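Local coordinates for Ice-binding protein isoform1a (Antarctomyces psychrotrophicus, PDB 7BWX) that probably binds ice, apparently through water molecules on the prism planes of the crystal, and so acts as an antifreeze protein of a cold-living Antarctic fungus, at residues Thr89-Gly93 with Tyr104-Leu110; Ser124-Leu130 with Asn152-Gly158; Val173-Ile179 with Ala190-Ala196. The protein carries 1 engineered substitution. All coordinates share one frame; numbering follows the deposited sequence.

Interaction 1. Residues Thr89-Gly93 with Tyr104-Leu110. With SO4 (sulfate ion), chain G; SO4 (sulfate ion), chain H.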
ATOM      1  N   THR A  89      12.553   2.774  16.340  1.00 21.90           N
ATOM      2  CA  THR A  89      13.012   3.642  15.193  1.00 22.52           C
ATOM      3  C   THR A  89      11.807   4.335  14.546  1.00 21.39           C
ATOM      4  O   THR A  89      10.856   3.651  14.222  1.00 20.06           O
ATOM      5  CB  THR A  89      13.725   2.841  14.104  1.00 25.25           C
ATOM      6  OG1 THR A  89      14.806   2.172  14.750  1.00 25.48           O
ATOM      7  CG2 THR A  89      14.214   3.681  12.942  1.00 24.34           C
ATOM      8  N   ALA A  90      11.834   5.649  14.434  1.00 19.69           N
ATOM      9  CA  ALA A  90      10.713   6.480  13.950  1.00 21.91           C
ATOM     10  C   ALA A  90      10.922   6.852  12.463  1.00 21.32           C
ATOM     11  O   ALA A  90       9.982   7.315  11.846  1.00 22.49           O
ATOM     12  CB  ALA A  90      10.592   7.705  14.821  1.00 21.37           C
ATOM     13  N   THR A  91      12.108   6.697  11.884  1.00 21.81           N
ATOM     14  CA  THR A  91      12.372   7.195  10.509  1.00 23.13           C
ATOM     15  C   THR A  91      12.766   6.054   9.565  1.00 22.76           C
ATOM     16  O   THR A  91      13.536   5.140   9.935  1.00 24.20           O
ATOM     17  CB  THR A  91      13.453   8.287  10.476  1.00 27.04           C
ATOM     18  OG1 THR A  91      14.632   7.636  10.949  1.00 28.14           O
ATOM     19  CG2 THR A  91      13.112   9.513  11.289  1.00 29.23           C
ATOM     20  N   LEU A  92      12.264   6.128   8.334  1.00 21.65           N
ATOM     21  CA  LEU A  92      12.562   5.174   7.244  1.00 21.20           C
ATOM     22  C   LEU A  92      13.492   5.812   6.218  1.00 21.38           C
ATOM     23  O   LEU A  92      14.204   5.062   5.542  1.00 24.25           O
ATOM     24  CB  LEU A  92      11.247   4.784   6.569  1.00 24.03           C
ATOM     25  CG  LEU A  92      10.294   3.956   7.421  1.00 25.02           C
ATOM     26  CD1 LEU A  92       8.932   3.836   6.744  1.00 27.23           C
ATOM     27  CD2 LEU A  92      10.851   2.567   7.635  1.00 29.45           C
ATOM     28  N   GLY A  93      13.468   7.124   6.093  1.00 22.20           N
ATOM     29  CA  GLY A  93      14.155   7.846   5.015  1.00 26.70           C
ATOM     30  C   GLY A  93      15.657   7.785   5.186  1.00 29.96           C
ATOM     31  O   GLY A  93      16.098   7.692   6.343  1.00 27.57           O
ATOM     32  N   TYR A 104       8.661  -2.581  13.295  1.00 17.28           N
ATOM     33  CA  TYR A 104       8.643  -1.245  13.908  1.00 17.24           C
ATOM     34  C   TYR A 104       7.541  -1.191  14.953  1.00 19.93           C
ATOM     35  O   TYR A 104       6.328  -1.394  14.590  1.00 19.71           O
ATOM     36  CB  TYR A 104       8.449  -0.159  12.850  1.00 18.70           C
ATOM     37  CG  TYR A 104       9.621   0.006  11.907  1.00 19.33           C
ATOM     38  CD1 TYR A 104       9.800  -0.833  10.823  1.00 18.92           C
ATOM     39  CD2 TYR A 104      10.548   1.010  12.103  1.00 19.81           C
ATOM     40  CE1 TYR A 104      10.870  -0.701   9.952  1.00 20.69           C
ATOM     41  CE2 TYR A 104      11.617   1.176  11.232  1.00 21.11           C
ATOM     42  CZ  TYR A 104      11.790   0.312  10.168  1.00 21.27           C
ATOM     43  OH  TYR A 104      12.836   0.514   9.317  1.00 20.56           O
ATOM     44  N   ASP A 105       7.892  -0.823  16.192  1.00 19.56           N
ATOM     45  CA  ASP A 105       6.932  -0.857  17.317  1.00 22.56           C
ATOM     46  C   ASP A 105       6.132   0.421  17.422  1.00 21.88           C
ATOM     47  O   ASP A 105       5.163   0.422  18.173  1.00 21.64           O
ATOM     48  CB  ASP A 105       7.624  -1.034  18.661  1.00 26.98           C
ATOM     49  CG  ASP A 105       8.512  -2.247  18.718  1.00 32.49           C
ATOM     50  OD1 ASP A 105       8.149  -3.275  18.099  1.00 34.20           O
ATOM     51  OD2 ASP A 105       9.562  -2.146  19.415  1.00 42.11           O
ATOM     52  N   SER A 106       6.505   1.504  16.758  1.00 19.79           N
ATOM     53  CA  SER A 106       5.757   2.755  16.956  1.00 22.60           C
ATOM     54  C   SER A 106       5.570   3.484  15.610  1.00 18.14           C
ATOM     55  O   SER A 106       5.933   2.905  14.586  1.00 18.96           O
ATOM     56  CB  SER A 106       6.477   3.535  18.043  1.00 30.36           C
ATOM     57  OG  SER A 106       7.748   3.951  17.578  1.00 39.03           O
ATOM     58  N   ALA A 107       5.030   4.681  15.651  1.00 18.67           N
ATOM     59  CA  ALA A 107       4.713   5.521  14.490  1.00 19.18           C
ATOM     60  C   ALA A 107       5.989   5.737  13.673  1.00 20.77           C
ATOM     61  O   ALA A 107       7.067   5.989  14.275  1.00 19.63           O
ATOM     62  CB  ALA A 107       4.108   6.811  14.944  1.00 20.56           C
ATOM     63  N   VAL A 108       5.910   5.524  12.359  1.00 17.61           N
ATOM     64  CA  VAL A 108       7.075   5.724  11.461  1.00 19.91           C
ATOM     65  C   VAL A 108       6.727   6.769  10.417  1.00 19.61           C
ATOM     66  O   VAL A 108       5.551   6.881   9.994  1.00 17.54           O
ATOM     67  CB  VAL A 108       7.568   4.429  10.803  1.00 22.89           C
ATOM     68  CG1 VAL A 108       7.894   3.362  11.828  1.00 25.14           C
ATOM     69  CG2 VAL A 108       6.574   3.896   9.803  1.00 28.10           C
ATOM     70  N   GLY A 109       7.759   7.498  10.019  1.00 20.40           N
ATOM     71  CA  GLY A 109       7.731   8.531   8.983  1.00 18.96           C
ATOM     72  C   GLY A 109       8.744   8.216   7.923  1.00 18.62           C
ATOM     73  O   GLY A 109       9.764   7.585   8.230  1.00 18.47           O
ATOM     74  N   LEU A 110       8.474   8.663   6.702  1.00 20.16           N
ATOM     75  CA  LEU A 110       9.416   8.571   5.568  1.00 20.55           C
ATOM     76  C   LEU A 110       9.544   9.970   4.989  1.00 20.81           C
ATOM     77  O   LEU A 110       8.634  10.458   4.322  1.00 19.97           O
ATOM     78  CB  LEU A 110       8.937   7.539   4.559  1.00 22.08           C
ATOM     79  CG  LEU A 110       9.598   7.534   3.173  1.00 26.05           C
ATOM     80  CD1 LEU A 110      11.093   7.656   3.254  1.00 26.21           C
ATOM     81  CD2 LEU A 110       9.193   6.236   2.485  1.00 28.42           C
TER
HETATM   82  S   SO4 G 301      14.968   7.495  14.725  1.00 57.33           S
HETATM   83  O1  SO4 G 301      14.042   7.086  15.774  1.00 49.14           O
HETATM   84  O2  SO4 G 301      14.924   8.928  14.611  1.00 56.64           O
HETATM   85  O3  SO4 G 301      14.611   6.893  13.457  1.00 57.03           O
HETATM   86  O4  SO4 G 301      16.302   7.051  15.053  1.00 68.67           O
HETATM   87  S   SO4 H 302       2.588   5.700  18.412  1.00 55.85           S
HETATM   88  O1  SO4 H 302       1.655   5.500  17.292  1.00 42.72           O
HETATM   89  O2  SO4 H 302       2.704   7.112  18.680  1.00 56.61           O
HETATM   90  O3  SO4 H 302       2.069   5.000  19.576  1.00 61.84           O
HETATM   91  O4  SO4 H 302       3.935   5.192  18.120  1.00 45.84           O
HETATM   92  O   HOH W   1       9.155   2.110  15.655  1.00 21.64           O
HETATM   93  O   HOH W   2      14.372   2.521   9.643  1.00 19.36           O
HETATM   94  O   HOH W   3      12.327   9.456   7.376  1.00 19.61           O
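Leu-92 reaches from the loop 89-93 into the core of a right-handed beta-helix and meets Tyr-104, Val-108 and Leu-110 of the next pass of the chain. Its two methyls divide the work: CD2 lies obliquely against the Tyr-104 ring, 3.5 Å from CZ, while CD1 touches CG2 of Val-108. The Leu-92 CG stands opposite the carbonyl carbon (chi1 -68°) with an extended second torsion, which sets CD2 at Tyr-104 and CD1 at Val-108. Tyr-104 is met a second time by Thr-89, whose carbonyl O comes to the ring edge near its plane, 3.4 Å from CD2, and whose CB faces CE2. The phenol OH has Gln-86 as a partner and reaches Thr-91 O through a water. Backbone bonds join the loop to strand 108-110 at a single bridge: Gly-109 N gives a hydrogen bond to Ala-90 O, and Gly-109 O receives Leu-92 N, each 2.9 Å. On the outer side of the loop, a sulfate, probably from the crystallisation liquor, is gripped by Ala-90 N and by both N and OG1 of Thr-91. The hydroxyl of Thr-91 sits between its own N and carbonyl carbon (chi1 63°), and OG1 donates to sulfate O3 at 2.6 Å.

Interaction 2. Residues Ser124-Leu130 with Asn152-Gly158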
ATOM      1  N   SER A 124      13.442 -11.356  -3.949  1.00 23.30           N
ATOM      2  CA  SER A 124      13.535 -10.586  -2.679  1.00 22.88           C
ATOM      3  C   SER A 124      12.121 -10.160  -2.224  1.00 22.42           C
ATOM      4  O   SER A 124      11.398  -9.615  -3.052  1.00 19.37           O
ATOM      5  CB  SER A 124      14.408  -9.363  -2.867  1.00 23.82           C
ATOM      6  OG  SER A 124      15.799  -9.690  -2.824  1.00 24.28           O
ATOM      7  N   VAL A 125      11.787 -10.338  -0.943  1.00 21.43           N
ATOM      8  CA  VAL A 125      10.508  -9.843  -0.364  1.00 20.79           C
ATOM      9  C   VAL A 125      10.804  -8.907   0.793  1.00 19.59           C
ATOM     10  O   VAL A 125      11.754  -9.172   1.588  1.00 18.44           O
ATOM     11  CB  VAL A 125       9.601 -11.023   0.037  1.00 21.83           C
ATOM     12  CG1 VAL A 125       8.410 -10.543   0.838  1.00 20.80           C
ATOM     13  CG2 VAL A 125       9.156 -11.791  -1.184  1.00 22.62           C
ATOM     14  N   TRP A 126      10.031  -7.810   0.874  1.00 18.23           N
ATOM     15  CA  TRP A 126      10.021  -6.868   2.003  1.00 17.08           C
ATOM     16  C   TRP A 126       8.632  -6.886   2.652  1.00 17.31           C
ATOM     17  O   TRP A 126       7.610  -6.670   1.957  1.00 16.61           O
ATOM     18  CB  TRP A 126      10.374  -5.447   1.609  1.00 17.42           C
ATOM     19  CG  TRP A 126      11.764  -5.253   1.101  1.00 19.37           C
ATOM     20  CD1 TRP A 126      12.844  -4.740   1.761  1.00 20.53           C
ATOM     21  CD2 TRP A 126      12.209  -5.592  -0.212  1.00 18.14           C
ATOM     22  NE1 TRP A 126      13.932  -4.735   0.930  1.00 20.94           N
ATOM     23  CE2 TRP A 126      13.563  -5.230  -0.294  1.00 20.61           C
ATOM     24  CE3 TRP A 126      11.586  -6.146  -1.313  1.00 18.43           C
ATOM     25  CZ2 TRP A 126      14.307  -5.452  -1.454  1.00 21.86           C
ATOM     26  CZ3 TRP A 126      12.307  -6.338  -2.466  1.00 22.43           C
ATOM     27  CH2 TRP A 126      13.652  -6.003  -2.529  1.00 20.33           C
ATOM     28  N   VAL A 127       8.609  -7.085   3.956  1.00 15.96           N
ATOM     29  CA  VAL A 127       7.376  -6.916   4.770  1.00 16.06           C
ATOM     30  C   VAL A 127       7.736  -5.932   5.867  1.00 17.29           C
ATOM     31  O   VAL A 127       8.582  -6.262   6.720  1.00 16.95           O
ATOM     32  CB  VAL A 127       6.830  -8.236   5.333  1.00 17.10           C
ATOM     33  CG1 VAL A 127       5.560  -7.953   6.106  1.00 17.93           C
ATOM     34  CG2 VAL A 127       6.619  -9.277   4.283  1.00 17.20           C
ATOM     35  N   PHE A 128       7.147  -4.745   5.814  1.00 16.39           N
ATOM     36  CA  PHE A 128       7.261  -3.738   6.860  1.00 16.10           C
ATOM     37  C   PHE A 128       6.095  -3.930   7.812  1.00 15.97           C
ATOM     38  O   PHE A 128       4.968  -3.605   7.446  1.00 15.97           O
ATOM     39  CB  PHE A 128       7.376  -2.362   6.237  1.00 16.89           C
ATOM     40  CG  PHE A 128       8.679  -2.185   5.491  1.00 17.09           C
ATOM     41  CD1 PHE A 128       9.815  -1.733   6.146  1.00 19.35           C
ATOM     42  CD2 PHE A 128       8.752  -2.444   4.138  1.00 19.13           C
ATOM     43  CE1 PHE A 128      11.024  -1.599   5.467  1.00 19.30           C
ATOM     44  CE2 PHE A 128       9.937  -2.274   3.437  1.00 21.08           C
ATOM     45  CZ  PHE A 128      11.078  -1.857   4.112  1.00 20.20           C
ATOM     46  N   GLN A 129       6.424  -4.332   9.038  1.00 15.64           N
ATOM     47  CA  GLN A 129       5.445  -4.544  10.132  1.00 16.39           C
ATOM     48  C   GLN A 129       5.428  -3.260  10.937  1.00 16.00           C
ATOM     49  O   GLN A 129       6.312  -3.096  11.841  1.00 16.50           O
ATOM     50  CB  GLN A 129       5.799  -5.773  10.976  1.00 15.47           C
ATOM     51  CG  GLN A 129       5.905  -7.052  10.175  1.00 16.39           C
ATOM     52  CD  GLN A 129       6.288  -8.206  11.067  1.00 18.64           C
ATOM     53  OE1 GLN A 129       7.237  -8.088  11.851  1.00 18.21           O
ATOM     54  NE2 GLN A 129       5.587  -9.323  10.937  1.00 15.96           N
ATOM     55  N   LEU A 130       4.535  -2.343  10.580  1.00 15.35           N
ATOM     56  CA  LEU A 130       4.424  -1.021  11.228  1.00 15.54           C
ATOM     57  C   LEU A 130       3.302  -1.103  12.265  1.00 17.88           C
ATOM     58  O   LEU A 130       2.145  -1.243  11.899  1.00 16.60           O
ATOM     59  CB  LEU A 130       4.194   0.048  10.160  1.00 16.04           C
ATOM     60  CG  LEU A 130       5.155  -0.006   8.970  1.00 17.88           C
ATOM     61  CD1 LEU A 130       4.909   1.127   7.989  1.00 19.63           C
ATOM     62  CD2 LEU A 130       6.613   0.017   9.412  1.00 17.46           C
ATOM     63  N   ASN A 152       6.614  -7.228  -4.632  1.00 18.91           N
ATOM     64  CA  ASN A 152       7.187  -8.061  -3.544  1.00 18.21           C
ATOM     65  C   ASN A 152       7.449  -7.211  -2.304  1.00 17.22           C
ATOM     66  O   ASN A 152       8.145  -7.702  -1.383  1.00 17.10           O
ATOM     67  CB  ASN A 152       8.481  -8.769  -3.979  1.00 22.56           C
ATOM     68  CG  ASN A 152       8.264  -9.886  -4.982  1.00 23.86           C
ATOM     69  OD1 ASN A 152       7.158 -10.373  -5.176  1.00 25.69           O
ATOM     70  ND2 ASN A 152       9.353 -10.356  -5.559  1.00 24.80           N
ATOM     71  N   VAL A 153       6.821  -6.032  -2.224  1.00 14.94           N
ATOM     72  CA  VAL A 153       6.945  -5.092  -1.103  1.00 15.13           C
ATOM     73  C   VAL A 153       5.575  -4.951  -0.455  1.00 16.14           C
ATOM     74  O   VAL A 153       4.618  -4.698  -1.193  1.00 15.05           O
ATOM     75  CB  VAL A 153       7.459  -3.749  -1.641  1.00 15.45           C
ATOM     76  CG1 VAL A 153       7.489  -2.721  -0.545  1.00 15.46           C
ATOM     77  CG2 VAL A 153       8.820  -3.918  -2.300  1.00 16.38           C
ATOM     78  N   PHE A 154       5.497  -5.142   0.857  1.00 15.35           N
ATOM     79  CA  PHE A 154       4.245  -5.104   1.656  1.00 15.16           C
ATOM     80  C   PHE A 154       4.443  -4.153   2.826  1.00 15.46           C
ATOM     81  O   PHE A 154       5.369  -4.354   3.664  1.00 16.32           O
ATOM     82  CB  PHE A 154       3.911  -6.522   2.124  1.00 16.41           C
ATOM     83  CG  PHE A 154       3.769  -7.478   0.975  1.00 17.17           C
ATOM     84  CD1 PHE A 154       2.551  -7.616   0.332  1.00 17.62           C
ATOM     85  CD2 PHE A 154       4.846  -8.217   0.531  1.00 17.08           C
ATOM     86  CE1 PHE A 154       2.402  -8.483  -0.739  1.00 18.58           C
ATOM     87  CE2 PHE A 154       4.702  -9.067  -0.557  1.00 17.44           C
ATOM     88  CZ  PHE A 154       3.483  -9.204  -1.185  1.00 18.42           C
ATOM     89  N   TRP A 155       3.617  -3.126   2.865  1.00 13.77           N
ATOM     90  CA  TRP A 155       3.522  -2.155   3.966  1.00 13.58           C
ATOM     91  C   TRP A 155       2.330  -2.569   4.848  1.00 14.00           C
ATOM     92  O   TRP A 155       1.184  -2.370   4.432  1.00 14.42           O
ATOM     93  CB  TRP A 155       3.329  -0.743   3.421  1.00 13.49           C
ATOM     94  CG  TRP A 155       4.429  -0.346   2.500  1.00 15.91           C
ATOM     95  CD1 TRP A 155       4.462  -0.429   1.129  1.00 17.45           C
ATOM     96  CD2 TRP A 155       5.727   0.094   2.911  1.00 16.52           C
ATOM     97  NE1 TRP A 155       5.681  -0.003   0.668  1.00 18.91           N
ATOM     98  CE2 TRP A 155       6.472   0.335   1.737  1.00 17.11           C
ATOM     99  CE3 TRP A 155       6.280   0.406   4.156  1.00 17.98           C
ATOM    100  CZ2 TRP A 155       7.790   0.788   1.785  1.00 18.70           C
ATOM    101  CZ3 TRP A 155       7.588   0.821   4.206  1.00 18.28           C
ATOM    102  CH2 TRP A 155       8.331   0.994   3.030  1.00 19.59           C
ATOM    103  N   ILE A 156       2.600  -3.259   5.941  1.00 14.84           N
ATOM    104  CA  ILE A 156       1.544  -3.789   6.851  1.00 12.39           C
ATOM    105  C   ILE A 156       1.338  -2.735   7.920  1.00 13.03           C
ATOM    106  O   ILE A 156       2.206  -2.593   8.859  1.00 14.14           O
ATOM    107  CB  ILE A 156       1.912  -5.167   7.420  1.00 12.76           C
ATOM    108  CG1 ILE A 156       2.344  -6.148   6.340  1.00 12.65           C
ATOM    109  CG2 ILE A 156       0.752  -5.705   8.244  1.00 14.48           C
ATOM    110  CD1 ILE A 156       1.320  -6.404   5.279  1.00 14.52           C
ATOM    111  N   VAL A 157       0.348  -1.879   7.695  1.00 11.86           N
ATOM    112  CA  VAL A 157       0.150  -0.666   8.519  1.00 13.31           C
ATOM    113  C   VAL A 157      -0.864  -0.994   9.629  1.00 13.57           C
ATOM    114  O   VAL A 157      -2.080  -1.224   9.309  1.00 12.90           O
ATOM    115  CB  VAL A 157      -0.284   0.499   7.639  1.00 12.61           C
ATOM    116  CG1 VAL A 157      -0.548   1.745   8.458  1.00 12.91           C
ATOM    117  CG2 VAL A 157       0.750   0.795   6.538  1.00 14.72           C
ATOM    118  N   GLY A 158      -0.388  -0.955  10.878  1.00 15.46           N
ATOM    119  CA  GLY A 158      -1.116  -1.430  12.068  1.00 14.59           C
ATOM    120  C   GLY A 158      -2.338  -0.585  12.365  1.00 14.79           C
ATOM    121  O   GLY A 158      -3.327  -1.157  12.869  1.00 14.95           O
TER
HETATM  122  O   HOH W   4      11.900  -8.239  -5.442  1.00 21.96           O
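Phe-128 and Trp-155 lie side by side on neighbouring parallel strands, their rings in an offset stack with the Phe-128 ring and the six-membered ring of Trp-155 centred 4.3 Å apart and the planes only 10° from parallel. Trp-155 CZ3 stands over the Phe-128 face, 3.4 Å from CG. CG opposite the carbonyl carbon in both (chi1 -68° and -57°), on two residues paired on the same face of the sheet, lets the rings lie side by side. Leu-130 CD1 comes to the indole edge, 4.1 Å from CE3, and nearer the start of the strands Trp-126 CE3 meets Val-153 CG2 at 3.7 Å. On the other face of the sheet Val-127 CG1 packs on Ile-156 CG1, also 3.7 Å.

The backbone ladder sets this register: Trp-126 N, Phe-128 N and Leu-130 N donate to the carbonyl O of Asn-152, Phe-154 and Ile-156 respectively, and Phe-128 O receives Ile-156 N at 2.8 Å. Farther out, Tyr-102 of strand 100-104 also meets the Phe-128 ring, while the indole N-H groups of Trp-126 and Trp-155 are held by the carbonyls of Phe-97 and Glu-170. An alanine in place of Trp-155 would probably leave one Phe-128 face without its stacking partner and the Glu-170 carbonyl without its indole donor. The contact thus combines a main-chain ladder with apolar and stacked side chains, and both buried indole N-H groups find main-chain oxygens.

Interaction 3. Residues Val173-Ile179 with Ala190-Ala196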
ATOM      1  N   VAL A 173       0.185  -1.532   0.085  1.00 13.36           N
ATOM      2  CA  VAL A 173      -0.169  -0.915   1.359  1.00 13.99           C
ATOM      3  C   VAL A 173      -1.399  -1.675   1.839  1.00 14.72           C
ATOM      4  O   VAL A 173      -2.445  -1.528   1.224  1.00 13.91           O
ATOM      5  CB  VAL A 173      -0.433   0.584   1.233  1.00 15.06           C
ATOM      6  CG1 VAL A 173      -0.777   1.169   2.593  1.00 15.99           C
ATOM      7  CG2 VAL A 173       0.751   1.338   0.599  1.00 16.07           C
ATOM      8  N   ILE A 174      -1.241  -2.433   2.918  1.00 14.15           N
ATOM      9  CA  ILE A 174      -2.334  -3.182   3.586  1.00 14.14           C
ATOM     10  C   ILE A 174      -2.508  -2.588   4.972  1.00 11.80           C
ATOM     11  O   ILE A 174      -1.705  -2.840   5.861  1.00 13.11           O
ATOM     12  CB  ILE A 174      -2.046  -4.676   3.595  1.00 13.91           C
ATOM     13  CG1 ILE A 174      -1.475  -5.134   2.255  1.00 15.29           C
ATOM     14  CG2 ILE A 174      -3.324  -5.397   3.969  1.00 14.30           C
ATOM     15  CD1 ILE A 174      -1.234  -6.647   2.195  1.00 16.95           C
ATOM     16  N   ALA A 175      -3.425  -1.653   5.081  1.00 11.54           N
ATOM     17  CA  ALA A 175      -3.667  -0.930   6.334  1.00 11.90           C
ATOM     18  C   ALA A 175      -4.839  -1.552   7.098  1.00 12.17           C
ATOM     19  O   ALA A 175      -5.842  -1.898   6.491  1.00 12.67           O
ATOM     20  CB  ALA A 175      -3.959   0.502   6.028  1.00 12.13           C
ATOM     21  N   ASN A 176      -4.746  -1.540   8.417  1.00 12.58           N
ATOM     22  CA  ASN A 176      -5.817  -2.029   9.309  1.00 12.43           C
ATOM     23  C   ASN A 176      -7.029  -1.119   9.193  1.00 13.01           C
ATOM     24  O   ASN A 176      -8.152  -1.623   9.216  1.00 12.34           O
ATOM     25  CB  ASN A 176      -5.322  -2.048  10.726  1.00 13.70           C
ATOM     26  CG  ASN A 176      -6.288  -2.765  11.640  1.00 14.19           C
ATOM     27  OD1 ASN A 176      -6.514  -3.942  11.438  1.00 14.10           O
ATOM     28  ND2 ASN A 176      -6.855  -2.033  12.592  1.00 14.55           N
ATOM     29  N   ALA A 177      -6.810   0.176   9.020  1.00 13.04           N
ATOM     30  CA  ALA A 177      -7.884   1.185   8.994  1.00 12.79           C
ATOM     31  C   ALA A 177      -7.731   2.066   7.731  1.00 13.53           C
ATOM     32  O   ALA A 177      -7.856   1.527   6.638  1.00 14.95           O
ATOM     33  CB  ALA A 177      -7.839   1.939  10.276  1.00 12.06           C
ATOM     34  N   LEU A 178      -7.528   3.364   7.881  1.00 12.17           N
ATOM     35  CA  LEU A 178      -7.694   4.349   6.788  1.00 12.89           C
ATOM     36  C   LEU A 178      -6.429   4.372   5.931  1.00 13.46           C
ATOM     37  O   LEU A 178      -5.331   4.233   6.512  1.00 12.44           O
ATOM     38  CB  LEU A 178      -7.897   5.732   7.394  1.00 13.99           C
ATOM     39  CG  LEU A 178      -8.252   6.840   6.400  1.00 14.77           C
ATOM     40  CD1 LEU A 178      -9.673   6.611   5.902  1.00 15.53           C
ATOM     41  CD2 LEU A 178      -8.155   8.224   7.053  1.00 15.64           C
ATOM     42  N   ILE A 179      -6.592   4.584   4.616  1.00 12.70           N
ATOM     43  CA  ILE A 179      -5.458   5.000   3.745  1.00 12.18           C
ATOM     44  C   ILE A 179      -5.849   6.322   3.142  1.00 12.74           C
ATOM     45  O   ILE A 179      -6.856   6.362   2.450  1.00 13.27           O
ATOM     46  CB  ILE A 179      -5.068   3.971   2.684  1.00 12.32           C
ATOM     47  CG1 ILE A 179      -4.670   2.656   3.313  1.00 12.38           C
ATOM     48  CG2 ILE A 179      -3.915   4.501   1.812  1.00 13.13           C
ATOM     49  CD1 ILE A 179      -4.456   1.541   2.342  1.00 12.55           C
ATOM     50  N   ALA A 190      -0.590  -0.839  -4.592  1.00 14.70           N
ATOM     51  CA  ALA A 190      -2.030  -0.973  -4.283  1.00 14.05           C
ATOM     52  C   ALA A 190      -2.328  -0.383  -2.920  1.00 12.59           C
ATOM     53  O   ALA A 190      -1.422  -0.368  -2.084  1.00 13.09           O
ATOM     54  CB  ALA A 190      -2.405  -2.422  -4.365  1.00 14.82           C
ATOM     55  N   LEU A 191      -3.550   0.120  -2.746  1.00 11.46           N
ATOM     56  CA  LEU A 191      -4.052   0.673  -1.481  1.00 11.92           C
ATOM     57  C   LEU A 191      -5.189  -0.225  -0.977  1.00 12.24           C
ATOM     58  O   LEU A 191      -6.290  -0.147  -1.553  1.00 12.74           O
ATOM     59  CB  LEU A 191      -4.513   2.119  -1.694  1.00 11.87           C
ATOM     60  CG  LEU A 191      -3.463   3.038  -2.314  1.00 12.75           C
ATOM     61  CD1 LEU A 191      -4.023   4.413  -2.494  1.00 13.16           C
ATOM     62  CD2 LEU A 191      -2.174   3.086  -1.523  1.00 13.23           C
ATOM     63  N   LEU A 192      -4.895  -1.110  -0.007  1.00 12.29           N
ATOM     64  CA  LEU A 192      -5.859  -2.111   0.506  1.00 12.60           C
ATOM     65  C   LEU A 192      -6.180  -1.762   1.959  1.00 11.81           C
ATOM     66  O   LEU A 192      -5.375  -2.078   2.885  1.00 12.38           O
ATOM     67  CB  LEU A 192      -5.233  -3.504   0.364  1.00 14.09           C
ATOM     68  CG  LEU A 192      -4.710  -3.881  -1.012  1.00 13.65           C
ATOM     69  CD1 LEU A 192      -4.197  -5.291  -1.006  1.00 14.90           C
ATOM     70  CD2 LEU A 192      -5.755  -3.755  -2.102  1.00 14.34           C
ATOM     71  N   ALA A 193      -7.269  -1.029   2.150  1.00 12.21           N
ATOM     72  CA  ALA A 193      -7.648  -0.397   3.429  1.00 11.78           C
ATOM     73  C   ALA A 193      -8.608  -1.296   4.195  1.00 12.79           C
ATOM     74  O   ALA A 193      -9.319  -2.082   3.545  1.00 13.95           O
ATOM     75  CB  ALA A 193      -8.279   0.941   3.232  1.00 11.14           C
ATOM     76  N   GLY A 194      -8.592  -1.177   5.514  1.00 12.03           N
ATOM     77  CA  GLY A 194      -9.551  -1.884   6.373  1.00 13.32           C
ATOM     78  C   GLY A 194     -10.780  -1.026   6.653  1.00 13.77           C
ATOM     79  O   GLY A 194     -11.748  -1.554   7.219  1.00 14.26           O
ATOM     80  N   SER A 195     -10.745   0.270   6.336  1.00 13.70           N
ATOM     81  CA  SER A 195     -11.914   1.178   6.503  1.00 13.88           C
ATOM     82  C   SER A 195     -12.232   1.880   5.177  1.00 13.40           C
ATOM     83  O   SER A 195     -13.011   1.316   4.393  1.00 14.11           O
ATOM     84  CB  SER A 195     -11.708   2.143   7.666  1.00 14.14           C
ATOM     85  OG  SER A 195     -10.562   2.985   7.495  1.00 13.76           O
ATOM     86  N   ALA A 196     -11.689   3.080   4.953  1.00 12.58           N
ATOM     87  CA  ALA A 196     -11.909   3.871   3.732  1.00 12.11           C
ATOM     88  C   ALA A 196     -10.557   4.188   3.086  1.00 12.77           C
ATOM     89  O   ALA A 196      -9.516   4.085   3.753  1.00 12.12           O
ATOM     90  CB  ALA A 196     -12.692   5.124   4.018  1.00 12.53           C
TER
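Val-173 to Ala-175 runs parallel to Ala-190 to Leu-192, at 11° and 4.9 Å between the short strand axes, with Val-173 N to Ala-190 O, Leu-192 N to Val-173 O and Ala-175 N to Leu-192 O as hydrogen bonds, before both segments turn the corner of successive beta-helix coils. On the inner face Val-173 and Leu-191 lie alongside each other, pointing the same way, and Val-173 CG2 is 4.0 Å from Leu-191 CD2. The same Leu-191 methyl is met obliquely by CG2 of Ile-179, which enters from beyond the turn. Ile-179 places CG1 opposite its carbonyl carbon (chi1 -59°), and the extended branch carries CD1 across the neighbouring backbone, 3.6 Å from Leu-192 N, and on to the methyl of Ala-193. On the other face Ile-174 and Leu-192 are loosely matched, CG1 to CD1 4.3 Å, and helix 61-79 covers Ile-174 through Arg-71, Ala-73 and Phe-74.

At the corner the coils fit closely. Ala-177 O receives Ser-195 N at 3.2 Å, the donor standing above the carbonyl plane, plus a weak bond from Gly-194 N. A side chain on Gly-194 would run into Asn-176 O. Past the turn Ile-179 N bonds to Ala-196 O at 3.1 Å, in the carbonyl plane, and Leu-178 CD1 lies 3.9 Å from Ala-196 CB. Arg-71 also donates to Ala-175 O and, weakly, to Leu-192 O. The coils are thus joined by main-chain bonds on both sides of the corner, with branched aliphatic groups filling the inside and an arginine of the flanking helix tied to the strand ends.

The three contacts follow one another along the chain and along the solenoid. Centres of interactions 1 and 2 lie about 13 Å apart, as do those of interactions 2 and 3; interactions 1 and 3 are about 18 Å apart between centres and do not touch. Strand 126-130 ties the first two, since Tyr-104 N probably bonds to Gln-129 O and Leu-130 packs on Tyr-104 and Val-108. Strands 153-157 and 172-175 are neighbours, so interactions 2 and 3 share a face of the beta-helix, with probable bonds from Ile-174 N to Trp-155 O and from Asn-176 N to Val-157 O. Parallel stacking of successive coils builds the regular scaffold that probably carries the ice-binding surface.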